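Local atomic coordinates of putative dehydrogenase (PDB entry 6A3F), a protein that catalyses the NAD(+)-dependent oxidation of levoglucosan to 3-dehydrolevoglucosan, working as a homotetramer of the Gfo/Idh/MocA family. Residues G179-D184 against A211-D216; W195-S200 against G260-D265; S204-D209 against A284-H289; L232-P237 against V264-M269. One frame throughout, in Å; residues are numbered along the deposited sequence.

Contact 1 of 4, residues G179-D184 against A211-D216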
loop_
_atom_site.group_PDB
_atom_site.type_symbol
_atom_site.label_atom_id
_atom_site.label_comp_id
_atom_site.label_asym_id
_atom_site.label_seq_id
_atom_site.Cartn_x
_atom_site.Cartn_y
_atom_site.Cartn_z
ATOM N N GLY B 179 18.304 -5.680 4.081
ATOM C CA GLY B 179 17.369 -6.677 4.596
ATOM C C GLY B 179 17.029 -6.421 6.047
ATOM O O GLY B 179 17.892 -5.979 6.837
ATOM N N THR B 180 15.741 -6.630 6.401
ATOM C CA THR B 180 15.348 -6.358 7.786
ATOM C C THR B 180 14.446 -7.478 8.299
ATOM O O THR B 180 13.819 -8.204 7.547
ATOM C CB THR B 180 14.665 -5.013 8.004
ATOM O OG1 THR B 180 13.337 -5.036 7.478
ATOM C CG2 THR B 180 15.494 -3.831 7.538
ATOM N N TYR B 181 14.429 -7.605 9.645
ATOM C CA TYR B 181 13.477 -8.445 10.292
ATOM C C TYR B 181 13.045 -7.691 11.555
ATOM O O TYR B 181 13.772 -7.643 12.545
ATOM C CB TYR B 181 14.043 -9.829 10.578
ATOM C CG TYR B 181 13.037 -10.924 10.842
ATOM C CD1 TYR B 181 11.841 -10.704 11.504
ATOM C CD2 TYR B 181 13.302 -12.210 10.432
ATOM C CE1 TYR B 181 10.927 -11.736 11.719
ATOM C CE2 TYR B 181 12.422 -13.251 10.677
ATOM C CZ TYR B 181 11.241 -13.027 11.356
ATOM O OH TYR B 181 10.408 -14.105 11.543
ATOM N N LEU B 182 11.901 -7.048 11.469
ATOM C CA LEU B 182 11.415 -6.197 12.587
ATOM C C LEU B 182 10.200 -6.881 13.256
ATOM O O LEU B 182 9.267 -7.346 12.589
ATOM C CB LEU B 182 11.050 -4.818 12.051
ATOM C CG LEU B 182 12.072 -4.099 11.146
ATOM C CD1 LEU B 182 11.589 -2.702 10.819
ATOM C CD2 LEU B 182 13.433 -3.997 11.831
ATOM N N GLN B 183 10.206 -6.871 14.592
ATOM C CA GLN B 183 9.189 -7.512 15.402
ATOM C C GLN B 183 8.952 -6.665 16.645
ATOM O O GLN B 183 9.766 -5.759 16.949
ATOM C CB GLN B 183 9.620 -8.897 15.875
ATOM C CG GLN B 183 9.795 -9.931 14.774
ATOM C CD GLN B 183 9.923 -11.339 15.305
ATOM O OE1 GLN B 183 10.831 -11.631 16.110
ATOM N NE2 GLN B 183 9.078 -12.263 14.795
ATOM N N ASP B 184 7.855 -6.984 17.338
ATOM C CA ASP B 184 7.477 -6.265 18.586
ATOM C C ASP B 184 6.967 -7.208 19.653
ATOM O O ASP B 184 6.442 -6.702 20.675
ATOM C CB ASP B 184 6.525 -5.137 18.329
ATOM C CG ASP B 184 5.164 -5.594 17.934
ATOM O OD1 ASP B 184 4.937 -6.820 17.915
ATOM O OD2 ASP B 184 4.396 -4.701 17.587
ATOM N N ALA B 211 17.793 -12.246 12.793
ATOM C CA ALA B 211 18.691 -11.788 11.725
ATOM C C ALA B 211 19.205 -12.944 10.870
ATOM O O ALA B 211 19.479 -12.740 9.685
ATOM C CB ALA B 211 19.821 -10.986 12.311
ATOM N N THR B 212 19.376 -14.150 11.439
ATOM C CA THR B 212 19.878 -15.288 10.661
ATOM C C THR B 212 18.950 -15.581 9.471
ATOM O O THR B 212 19.436 -16.012 8.426
ATOM C CB THR B 212 20.075 -16.518 11.548
ATOM O OG1 THR B 212 18.826 -16.725 12.201
ATOM C CG2 THR B 212 21.179 -16.347 12.589
ATOM N N HIS B 213 17.633 -15.383 9.632
ATOM C CA HIS B 213 16.699 -15.581 8.493
ATOM C C HIS B 213 17.056 -14.629 7.339
ATOM O O HIS B 213 17.063 -14.999 6.136
ATOM C CB HIS B 213 15.246 -15.382 8.951
ATOM C CG HIS B 213 14.683 -16.481 9.775
ATOM N ND1 HIS B 213 14.594 -17.738 9.309
ATOM C CD2 HIS B 213 14.107 -16.476 11.017
ATOM C CE1 HIS B 213 14.021 -18.499 10.241
ATOM N NE2 HIS B 213 13.711 -17.748 11.303
ATOM N N VAL B 214 17.357 -13.388 7.693
ATOM C CA VAL B 214 17.700 -12.358 6.714
ATOM C C VAL B 214 19.075 -12.644 6.114
ATOM O O VAL B 214 19.273 -12.447 4.909
ATOM C CB VAL B 214 17.633 -10.940 7.303
ATOM C CG1 VAL B 214 17.969 -9.865 6.260
ATOM C CG2 VAL B 214 16.245 -10.705 7.879
ATOM N N ILE B 215 20.029 -13.056 6.946
ATOM C CA ILE B 215 21.377 -13.404 6.458
ATOM C C ILE B 215 21.301 -14.556 5.458
ATOM O O ILE B 215 21.941 -14.474 4.394
ATOM C CB ILE B 215 22.322 -13.711 7.650
ATOM C CG1 ILE B 215 22.557 -12.429 8.452
ATOM C CG2 ILE B 215 23.615 -14.336 7.203
ATOM C CD1 ILE B 215 23.153 -12.690 9.800
ATOM N N ASP B 216 20.451 -15.559 5.724
ATOM C CA ASP B 216 20.259 -16.667 4.797
ATOM C C ASP B 216 19.745 -16.144 3.460
ATOM O O ASP B 216 20.269 -16.526 2.361
ATOM C CB ASP B 216 19.330 -17.777 5.325
ATOM C CG ASP B 216 19.066 -18.839 4.268
ATOM O OD1 ASP B 216 19.979 -19.665 3.976
ATOM O OD2 ASP B 216 17.977 -18.797 3.630
#
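The ring of Tyr-181 meets the helix 211-216 with its rim. His-213 CB lies at its edge, in the ring plane, and Val-214 CG2 borders the same ring near its plane. The imidazole of His-213 touches it rim to rim, neither ring covering the other: CE2 of Tyr-181 is 3.7 Å from CD2 of His-213, and the planes are turned 38° apart. With CG anti to the backbone N (chi1 -161°), the Tyr-181 ring swings to His-213. The strand itself points CB of Tyr-181 toward the helix, 3.6 Å from Val-214 CG2.

Val-214 spreads its two methyls along the strand. CG1 presses on the backbone of Gly-179, 3.6 Å from its C atom, while CG2 comes to 3.5 Å from the carbonyl O of Thr-180. Tyr-181 OH is hydrogen-bonded to Asn-293 OD1. His-213, a levoglucosan-binding residue, takes Tyr-153 of the same site edge-to-face; Tyr-181 also packs on Tyr-153, consistent with its ring lying behind the substrate site.

Strand 174-182 runs between strands 279-285 and 294-301 in the large mixed sheet of the C-terminal domain. Helix segment 211-216 runs roughly antiparallel to 179-182 (157°), the two axes 7.6 Å apart at closest, and helix 380-399 packs against Thr-212 and Ile-215.

Contact 2 of 4, residues W195-S200 against G260-D265. With SO4 (sulfate ion), chain E.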
loop_
_atom_site.group_PDB
_atom_site.type_symbol
_atom_site.label_atom_id
_atom_site.label_comp_id
_atom_site.label_asym_id
_atom_site.label_seq_id
_atom_site.Cartn_x
_atom_site.Cartn_y
_atom_site.Cartn_z
ATOM N N TRP B 195 14.136 -18.365 27.678
ATOM C CA TRP B 195 15.394 -18.832 27.157
ATOM C C TRP B 195 15.882 -17.947 26.002
ATOM O O TRP B 195 17.101 -17.872 25.787
ATOM C CB TRP B 195 15.331 -20.296 26.746
ATOM C CG TRP B 195 14.582 -20.598 25.481
ATOM C CD1 TRP B 195 13.273 -20.974 25.395
ATOM C CD2 TRP B 195 15.087 -20.583 24.121
ATOM N NE1 TRP B 195 12.935 -21.209 24.089
ATOM C CE2 TRP B 195 14.017 -20.965 23.284
ATOM C CE3 TRP B 195 16.333 -20.299 23.529
ATOM C CZ2 TRP B 195 14.144 -21.059 21.888
ATOM C CZ3 TRP B 195 16.465 -20.408 22.160
ATOM C CH2 TRP B 195 15.383 -20.802 21.349
ATOM N N ARG B 196 14.955 -17.364 25.236
ATOM C CA ARG B 196 15.357 -16.527 24.091
ATOM C C ARG B 196 16.054 -15.247 24.570
ATOM O O ARG B 196 16.662 -14.550 23.742
ATOM C CB ARG B 196 14.136 -16.132 23.227
ATOM C CG ARG B 196 13.478 -17.286 22.492
ATOM C CD ARG B 196 12.373 -16.827 21.553
ATOM N NE ARG B 196 11.949 -17.935 20.721
ATOM C CZ ARG B 196 11.199 -18.938 21.145
ATOM N NH1 ARG B 196 10.734 -18.929 22.388
ATOM N NH2 ARG B 196 10.965 -19.972 20.351
ATOM N N PHE B 197 16.024 -14.934 25.880
ATOM C CA PHE B 197 16.715 -13.773 26.391
ATOM C C PHE B 197 17.958 -14.179 27.190
ATOM O O PHE B 197 18.521 -13.318 27.869
ATOM C CB PHE B 197 15.767 -12.893 27.208
ATOM C CG PHE B 197 14.635 -12.341 26.383
ATOM C CD1 PHE B 197 14.840 -11.262 25.536
ATOM C CD2 PHE B 197 13.394 -12.956 26.374
ATOM C CE1 PHE B 197 13.825 -10.788 24.727
ATOM C CE2 PHE B 197 12.387 -12.511 25.529
ATOM C CZ PHE B 197 12.599 -11.424 24.710
ATOM N N GLN B 198 18.439 -15.405 27.024
ATOM C CA GLN B 198 19.529 -15.895 27.900
ATOM C C GLN B 198 20.687 -16.367 27.036
ATOM O O GLN B 198 20.568 -17.378 26.389
ATOM C CB GLN B 198 19.011 -17.035 28.779
ATOM C CG GLN B 198 17.916 -16.592 29.723
ATOM C CD GLN B 198 17.653 -17.586 30.821
ATOM O OE1 GLN B 198 16.951 -18.588 30.635
ATOM N NE2 GLN B 198 18.172 -17.275 31.995
ATOM N N LYS B 199 21.820 -15.659 27.075
ATOM C CA LYS B 199 22.954 -15.969 26.226
ATOM C C LYS B 199 23.403 -17.421 26.423
ATOM O O LYS B 199 23.958 -18.011 25.501
ATOM C CB LYS B 199 24.081 -14.977 26.543
ATOM C CG LYS B 199 25.408 -15.177 25.829
ATOM C CD LYS B 199 26.380 -14.066 26.241
ATOM C CE LYS B 199 27.556 -13.929 25.313
ATOM N NZ LYS B 199 28.399 -15.147 25.349
ATOM N N SER B 200 23.244 -17.961 27.629
ATOM C CA SER B 200 23.753 -19.325 27.967
ATOM C C SER B 200 22.919 -20.423 27.281
ATOM O O SER B 200 23.422 -21.532 27.078
ATOM C CB SER B 200 23.829 -19.531 29.484
ATOM O OG SER B 200 22.540 -19.480 30.068
ATOM N N GLY B 260 15.393 -10.684 36.279
ATOM C CA GLY B 260 16.707 -11.166 35.868
ATOM C C GLY B 260 17.183 -10.384 34.642
ATOM O O GLY B 260 16.368 -9.706 34.011
ATOM N N PRO B 261 18.494 -10.402 34.366
ATOM C CA PRO B 261 19.020 -9.539 33.326
ATOM C C PRO B 261 18.897 -10.223 31.963
ATOM O O PRO B 261 18.950 -11.428 31.826
ATOM C CB PRO B 261 20.514 -9.319 33.676
ATOM C CG PRO B 261 20.890 -10.652 34.313
ATOM C CD PRO B 261 19.627 -11.064 35.071
ATOM N N VAL B 262 18.754 -9.378 30.946
ATOM C CA VAL B 262 18.821 -9.836 29.573
ATOM C C VAL B 262 20.255 -9.603 29.105
ATOM O O VAL B 262 20.669 -8.435 28.986
ATOM C CB VAL B 262 17.809 -9.051 28.710
ATOM C CG1 VAL B 262 17.994 -9.373 27.230
ATOM C CG2 VAL B 262 16.362 -9.263 29.177
ATOM N N ASP B 263 20.952 -10.651 28.740
ATOM C CA ASP B 263 22.363 -10.483 28.377
ATOM C C ASP B 263 22.544 -10.788 26.918
ATOM O O ASP B 263 23.578 -11.361 26.524
ATOM C CB ASP B 263 23.251 -11.381 29.228
ATOM C CG ASP B 263 22.859 -12.854 29.134
ATOM O OD1 ASP B 263 21.834 -13.212 28.481
ATOM O OD2 ASP B 263 23.579 -13.676 29.729
ATOM N N VAL B 264 21.502 -10.487 26.130
ATOM C CA VAL B 264 21.609 -10.643 24.705
ATOM C C VAL B 264 21.107 -9.360 24.082
ATOM O O VAL B 264 20.547 -8.552 24.760
ATOM C CB VAL B 264 20.815 -11.840 24.168
ATOM C CG1 VAL B 264 21.413 -13.138 24.650
ATOM C CG2 VAL B 264 19.337 -11.729 24.499
ATOM N N ASP B 265 21.309 -9.276 22.763
ATOM C CA ASP B 265 20.900 -8.156 21.975
ATOM C C ASP B 265 19.379 -8.225 21.693
ATOM O O ASP B 265 18.892 -9.299 21.370
ATOM C CB ASP B 265 21.698 -8.218 20.654
ATOM C CG ASP B 265 21.452 -9.497 19.865
ATOM O OD1 ASP B 265 21.912 -10.573 20.275
ATOM O OD2 ASP B 265 20.795 -9.452 18.786
HETATM S S SO4 E . 9.700 -22.525 22.657
HETATM O O1 SO4 E . 10.393 -22.605 21.344
HETATM O O2 SO4 E . 9.483 -21.097 23.045
HETATM O O3 SO4 E . 8.388 -23.251 22.571
HETATM O O4 SO4 E . 10.595 -23.169 23.660
HETATM O O HOH W 1 22.953 -16.193 30.159
#
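The chain at 196-199 passes 261-264 almost at right angles (89°), bringing Phe-197 nearest to Val-262 and Lys-199 nearest to Val-264. Here, in the C-terminal substrate-binding domain, the turn following a short 3-10 segment packs on the loop that leaves strand 256-261. One direct hydrogen bond joins the two: Lys-199 N donates to Asp-263 OD1 (2.8 Å, 164°), arriving on the syn side and somewhat out of the carboxylate plane. Asp-263 can reach across because CG sits between its own backbone N and carbonyl carbon (chi1 56°). Its other oxygen, OD2, accepts from a water that in turn accepts from Ser-200 N, so the carboxylate reaches two successive amides, one directly and one through water.

Apolar contacts flank this bond. Val-264 CG1 lies 3.8 Å from Lys-199 CB, and Phe-197 runs alongside Val-262, both pointing the same way, with CG1 of the valine at the ring edge. Arg-239 makes a cation-pi contact with Phe-197.

The end of Arg-196 leads away from the loop; Trp-195 and Arg-196 bind NADH, and Arg-196 also levoglucosan. Arg-196 CG lies over the indole face, and CZ2 of Trp-195 lies over the guanidinium. Together they hold a sulfate, probably from the crystallisation liquor: Trp-195 NE1 donates to its O4, Arg-196 NH2 to O1, and Arg-196 NH1 to O2 at 2.6 Å.

Contact 3 of 4, residues S204-D209 against A284-H289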
loop_
_atom_site.group_PDB
_atom_site.type_symbol
_atom_site.label_atom_id
_atom_site.label_comp_id
_atom_site.label_asym_id
_atom_site.label_seq_id
_atom_site.Cartn_x
_atom_site.Cartn_y
_atom_site.Cartn_z
ATOM N N SER B 204 22.608 -15.799 21.378
ATOM C CA SER B 204 22.348 -14.392 21.068
ATOM C C SER B 204 20.834 -14.175 21.040
ATOM O O SER B 204 20.117 -15.111 21.219
ATOM C CB SER B 204 22.993 -13.983 19.744
ATOM O OG SER B 204 22.421 -14.718 18.651
ATOM N N GLY B 205 20.393 -12.937 20.810
ATOM C CA GLY B 205 18.985 -12.534 20.884
ATOM C C GLY B 205 18.399 -12.366 19.491
ATOM O O GLY B 205 18.286 -13.366 18.785
ATOM N N ALA B 206 18.142 -11.125 19.085
ATOM C CA ALA B 206 17.627 -10.848 17.705
ATOM C C ALA B 206 18.585 -11.401 16.647
ATOM O O ALA B 206 18.147 -12.033 15.660
ATOM C CB ALA B 206 17.402 -9.378 17.530
ATOM N N LEU B 207 19.887 -11.240 16.863
ATOM C CA LEU B 207 20.867 -11.735 15.916
ATOM C C LEU B 207 20.593 -13.201 15.533
ATOM O O LEU B 207 20.370 -13.490 14.367
ATOM C CB LEU B 207 22.262 -11.549 16.513
ATOM C CG LEU B 207 23.382 -12.131 15.671
ATOM C CD1 LEU B 207 23.411 -11.518 14.276
ATOM C CD2 LEU B 207 24.722 -11.967 16.366
ATOM N N GLY B 208 20.682 -14.161 16.486
ATOM C CA GLY B 208 20.517 -15.563 16.162
ATOM C C GLY B 208 19.088 -15.948 15.781
ATOM O O GLY B 208 18.867 -16.923 15.044
ATOM N N ASP B 209 18.117 -15.307 16.418
ATOM C CA ASP B 209 16.731 -15.695 16.277
ATOM C C ASP B 209 16.121 -15.205 14.941
ATOM O O ASP B 209 15.392 -15.976 14.270
ATOM C CB ASP B 209 15.900 -15.146 17.438
ATOM C CG ASP B 209 14.506 -15.728 17.507
ATOM O OD1 ASP B 209 14.318 -16.860 17.055
ATOM O OD2 ASP B 209 13.605 -15.047 18.045
ATOM N N ALA B 284 17.816 -6.058 12.460
ATOM C CA ALA B 284 16.737 -6.867 13.080
ATOM C C ALA B 284 16.481 -6.339 14.495
ATOM O O ALA B 284 17.415 -5.869 15.159
ATOM C CB ALA B 284 17.062 -8.346 13.028
ATOM N N THR B 285 15.221 -6.394 14.942
ATOM C CA THR B 285 14.859 -5.941 16.267
ATOM C C THR B 285 13.613 -6.694 16.754
ATOM O O THR B 285 12.755 -7.128 15.969
ATOM C CB THR B 285 14.648 -4.418 16.286
ATOM O OG1 THR B 285 14.588 -3.995 17.647
ATOM C CG2 THR B 285 13.393 -3.985 15.548
ATOM N N ARG B 286 13.526 -6.780 18.086
ATOM C CA ARG B 286 12.357 -7.216 18.803
ATOM C C ARG B 286 11.576 -6.020 19.366
ATOM O O ARG B 286 10.556 -6.230 20.055
ATOM C CB ARG B 286 12.813 -8.140 19.935
ATOM C CG ARG B 286 13.397 -9.450 19.474
ATOM C CD ARG B 286 13.881 -10.352 20.621
ATOM N NE ARG B 286 14.191 -11.666 20.118
ATOM C CZ ARG B 286 14.893 -12.592 20.766
ATOM N NH1 ARG B 286 15.540 -12.293 21.888
ATOM N NH2 ARG B 286 14.939 -13.825 20.298
ATOM N N ASN B 287 11.968 -4.780 19.059
ATOM C CA ASN B 287 11.466 -3.593 19.752
ATOM C C ASN B 287 10.975 -2.543 18.756
ATOM O O ASN B 287 11.338 -1.380 18.855
ATOM C CB ASN B 287 12.529 -2.995 20.690
ATOM C CG ASN B 287 12.901 -3.960 21.783
ATOM O OD1 ASN B 287 13.561 -4.969 21.516
ATOM N ND2 ASN B 287 12.386 -3.725 22.992
ATOM N N ALA B 288 10.196 -2.976 17.739
ATOM C CA ALA B 288 9.633 -2.087 16.761
ATOM C C ALA B 288 8.096 -2.171 16.780
ATOM O O ALA B 288 7.521 -2.974 16.082
ATOM C CB ALA B 288 10.189 -2.455 15.412
ATOM N N HIS B 289 7.462 -1.375 17.629
ATOM C CA HIS B 289 6.012 -1.387 17.781
ATOM C C HIS B 289 5.383 -1.239 16.388
ATOM O O HIS B 289 5.774 -0.361 15.625
ATOM C CB HIS B 289 5.577 -0.243 18.699
ATOM C CG HIS B 289 5.812 -0.545 20.142
ATOM N ND1 HIS B 289 5.127 -1.562 20.798
ATOM C CD2 HIS B 289 6.604 0.071 21.065
ATOM C CE1 HIS B 289 5.519 -1.577 22.079
ATOM N NE2 HIS B 289 6.418 -0.564 22.275
HETATM O O HOH W 2 17.133 -15.506 21.100
HETATM O O HOH W 3 12.790 -12.555 17.774
#
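A salt bridge carries this contact: NH2 of Arg-286 donates to OD2 of Asp-209 at 2.9 Å and 163°. The two side chains cross at about a right angle, their flat ends 67° apart, so the bond is not the coplanar, two-pronged kind. The carboxylate oxygen lies in the guanidinium plane, whereas the donor sits above the carboxylate plane, 39° out of it. Asp-209 binds levoglucosan, and its second oxygen, OD1, forms a salt bridge with Lys-124, another residue of the site. Arg-286 probably helps position this substrate-binding aspartate from the second shell.

Water bridges and further hydrogen bonds fix the guanidinium. One water accepts from NE of Arg-286 and donates to Asp-209 OD2 at 2.6 Å; another accepts from NH2 of Arg-286 at 2.9 Å and reaches back toward the carbonyl of Ser-204. NH1 bonds to the carbonyl O of Arg-196, giving every nitrogen of the group a partner.

Packing adds the third element. The backbone at the helix start lies over one guanidinium face, with Ala-206 N above its centre and Gly-205 C offset toward the rim, and Gly-205 CA is 3.6 Å from Arg-286 NH1. Ala-206 CB rests 4.2 Å from Ala-284 O. Just before the arginine, Thr-285 OG1 accepts from Asn-287 N in an ST turn and is also hydrogen-bonded to Glu-267 OE1.

Gly-205 holds the N-cap position of helix 206-221, which here sits over the end of strand 279-285; helix 380-399 covers Leu-207, and His-289 reaches a second subunit.

Contact 4 of 4, residues L232-P237 against V264-M269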
loop_
_atom_site.group_PDB
_atom_site.type_symbol
_atom_site.label_atom_id
_atom_site.label_comp_id
_atom_site.label_asym_id
_atom_site.label_seq_id
_atom_site.Cartn_x
_atom_site.Cartn_y
_atom_site.Cartn_z
ATOM N N LEU B 232 25.308 -3.843 18.323
ATOM C CA LEU B 232 24.257 -4.560 19.042
ATOM C C LEU B 232 23.690 -3.682 20.153
ATOM O O LEU B 232 24.432 -3.019 20.859
ATOM C CB LEU B 232 24.843 -5.833 19.649
ATOM C CG LEU B 232 25.428 -6.826 18.667
ATOM C CD1 LEU B 232 26.251 -7.858 19.427
ATOM C CD2 LEU B 232 24.339 -7.512 17.860
ATOM N N SER B 233 22.386 -3.732 20.339
ATOM C CA SER B 233 21.736 -2.939 21.308
ATOM C C SER B 233 20.809 -3.818 22.142
ATOM O O SER B 233 20.193 -4.776 21.622
ATOM C CB SER B 233 20.976 -1.812 20.667
ATOM O OG SER B 233 21.812 -1.022 19.833
ATOM N N THR B 234 20.746 -3.508 23.445
ATOM C CA THR B 234 19.775 -4.111 24.351
ATOM C C THR B 234 18.945 -2.983 24.936
ATOM O O THR B 234 19.497 -2.031 25.542
ATOM C CB THR B 234 20.433 -4.955 25.445
ATOM O OG1 THR B 234 21.192 -5.972 24.805
ATOM C CG2 THR B 234 19.421 -5.575 26.386
ATOM N N TRP B 235 17.638 -3.017 24.672
ATOM C CA TRP B 235 16.737 -1.943 25.041
ATOM C C TRP B 235 15.943 -2.242 26.322
ATOM O O TRP B 235 15.466 -1.308 26.939
ATOM C CB TRP B 235 15.732 -1.716 23.916
ATOM C CG TRP B 235 16.349 -1.377 22.601
ATOM C CD1 TRP B 235 16.119 -1.992 21.406
ATOM C CD2 TRP B 235 17.179 -0.240 22.325
ATOM N NE1 TRP B 235 16.798 -1.341 20.408
ATOM C CE2 TRP B 235 17.476 -0.288 20.937
ATOM C CE3 TRP B 235 17.777 0.753 23.115
ATOM C CZ2 TRP B 235 18.288 0.651 20.309
ATOM C CZ3 TRP B 235 18.589 1.679 22.484
ATOM C CH2 TRP B 235 18.837 1.621 21.107
ATOM N N ILE B 236 15.707 -3.504 26.597
ATOM C CA ILE B 236 14.950 -3.942 27.811
ATOM C C ILE B 236 15.911 -4.877 28.551
ATOM O O ILE B 236 16.097 -6.022 28.216
ATOM C CB ILE B 236 13.595 -4.583 27.430
ATOM C CG1 ILE B 236 12.680 -3.529 26.798
ATOM C CG2 ILE B 236 12.967 -5.293 28.645
ATOM C CD1 ILE B 236 11.371 -4.059 26.267
ATOM N N PRO B 237 16.678 -4.297 29.506
ATOM C CA PRO B 237 17.825 -5.008 30.023
ATOM C C PRO B 237 17.494 -5.957 31.189
ATOM O O PRO B 237 18.357 -6.666 31.627
ATOM C CB PRO B 237 18.737 -3.880 30.519
ATOM C CG PRO B 237 17.769 -2.808 30.908
ATOM C CD PRO B 237 16.713 -2.872 29.823
ATOM N N VAL B 264 21.502 -10.487 26.130
ATOM C CA VAL B 264 21.609 -10.643 24.705
ATOM C C VAL B 264 21.107 -9.360 24.082
ATOM O O VAL B 264 20.547 -8.552 24.760
ATOM C CB VAL B 264 20.815 -11.840 24.168
ATOM C CG1 VAL B 264 21.413 -13.138 24.650
ATOM C CG2 VAL B 264 19.337 -11.729 24.499
ATOM N N ASP B 265 21.309 -9.276 22.763
ATOM C CA ASP B 265 20.900 -8.156 21.975
ATOM C C ASP B 265 19.379 -8.225 21.693
ATOM O O ASP B 265 18.892 -9.299 21.370
ATOM C CB ASP B 265 21.698 -8.218 20.654
ATOM C CG ASP B 265 21.452 -9.497 19.865
ATOM O OD1 ASP B 265 21.912 -10.573 20.275
ATOM O OD2 ASP B 265 20.795 -9.452 18.786
ATOM N N ASP B 266 18.704 -7.085 21.827
ATOM C CA ASP B 266 17.326 -6.865 21.340
ATOM C C ASP B 266 17.323 -6.429 19.849
ATOM O O ASP B 266 16.304 -6.570 19.151
ATOM C CB ASP B 266 16.621 -5.776 22.132
ATOM C CG ASP B 266 16.186 -6.249 23.536
ATOM O OD1 ASP B 266 15.888 -7.460 23.741
ATOM O OD2 ASP B 266 16.173 -5.327 24.398
ATOM N N GLU B 267 18.484 -5.986 19.374
ATOM C CA GLU B 267 18.585 -5.322 18.081
ATOM C C GLU B 267 20.013 -5.421 17.557
ATOM O O GLU B 267 20.971 -5.292 18.351
ATOM C CB GLU B 267 18.167 -3.861 18.203
ATOM C CG GLU B 267 18.177 -3.107 16.874
ATOM C CD GLU B 267 17.398 -1.801 16.881
ATOM O OE1 GLU B 267 16.447 -1.705 17.634
ATOM O OE2 GLU B 267 17.762 -0.863 16.128
ATOM N N VAL B 268 20.124 -5.691 16.237
ATOM C CA VAL B 268 21.384 -5.733 15.574
ATOM C C VAL B 268 21.273 -4.907 14.289
ATOM O O VAL B 268 20.292 -5.014 13.569
ATOM C CB VAL B 268 21.841 -7.171 15.276
ATOM C CG1 VAL B 268 20.832 -7.969 14.466
ATOM C CG2 VAL B 268 23.199 -7.190 14.585
ATOM N N MET B 269 22.243 -4.038 14.036
ATOM C CA MET B 269 22.426 -3.572 12.667
ATOM C C MET B 269 23.862 -3.832 12.225
ATOM O O MET B 269 24.799 -3.724 13.024
ATOM C CB MET B 269 22.049 -2.094 12.500
ATOM C CG MET B 269 22.953 -1.088 13.142
ATOM S SD MET B 269 22.433 0.669 12.955
ATOM C CE MET B 269 23.386 1.403 14.285
HETATM O O HOH W 4 15.017 -7.691 26.281
#
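Leu-232 and Val-268 form an antiparallel non-hydrogen-bonded pair, followed by the hydrogen-bonded pair Ser-233 with Glu-267. There the ladder departs from regular: Ser-233 N bonds to Glu-267 O (2.9 Å), but Ser-233 O takes Asp-266 N at 2.8 Å and Glu-267 N only weakly. Two residues thus face one, a classic beta bulge, where strand 225-233 ends and strand 267-274 begins in the mixed sheet of the C-terminal domain.

At the bulge Asp-266 points toward the departing chain, where its OD2 grips two successive amides. Trp-235 N arrives on the anti side at 2.7 Å, and Ile-236 N comes nearly along the C-O axis at 2.9 Å; OD1 accepts from a water that also donates to Ile-236 O. Thr-234 OG1 donates to Val-264 O at 2.7 Å from above the carbonyl plane.

Glu-267, its CG swung to the far side from the amide N (chi1 -177°), brings OE1 to the indole edge. Trp-235 NE1 donates to it at 2.8 Å from above the carboxylate plane; OE1 is also bonded to Thr-285 OG1, and OE2 to Ser-176 of a second subunit. Ser-233 CB lies over one indole face. On the sheet face of Leu-232, its CD2 presses on Val-268 CG2 at a tight 3.5 Å.

How the contacts relate
All four contacts belong to the C-terminal domain. The centre of contact 1 is nearest the centre of the chain, about 10 Å from it, and its chemistry is apolar and aromatic; contact 3, its neighbour on helix 206-221, is also buried but charged, and it contains a substrate-binding aspartate. Strands 174-182, 279-285, 267-274 and 225-233 are successive neighbours in one sheet, so contacts 1, 3 and 4 climb across it. Contact 4 mixes a short backbone ladder with side-chain hydrogen bonds and, like contact 3, reaches a second subunit. Contact 2 is only partly buried and joins loops through one direct amide-carboxylate bond, a water and valine packing. Asp-265, common to contacts 2 and 4, joins them to contact 3 through Gly-205 N and Leu-207 N.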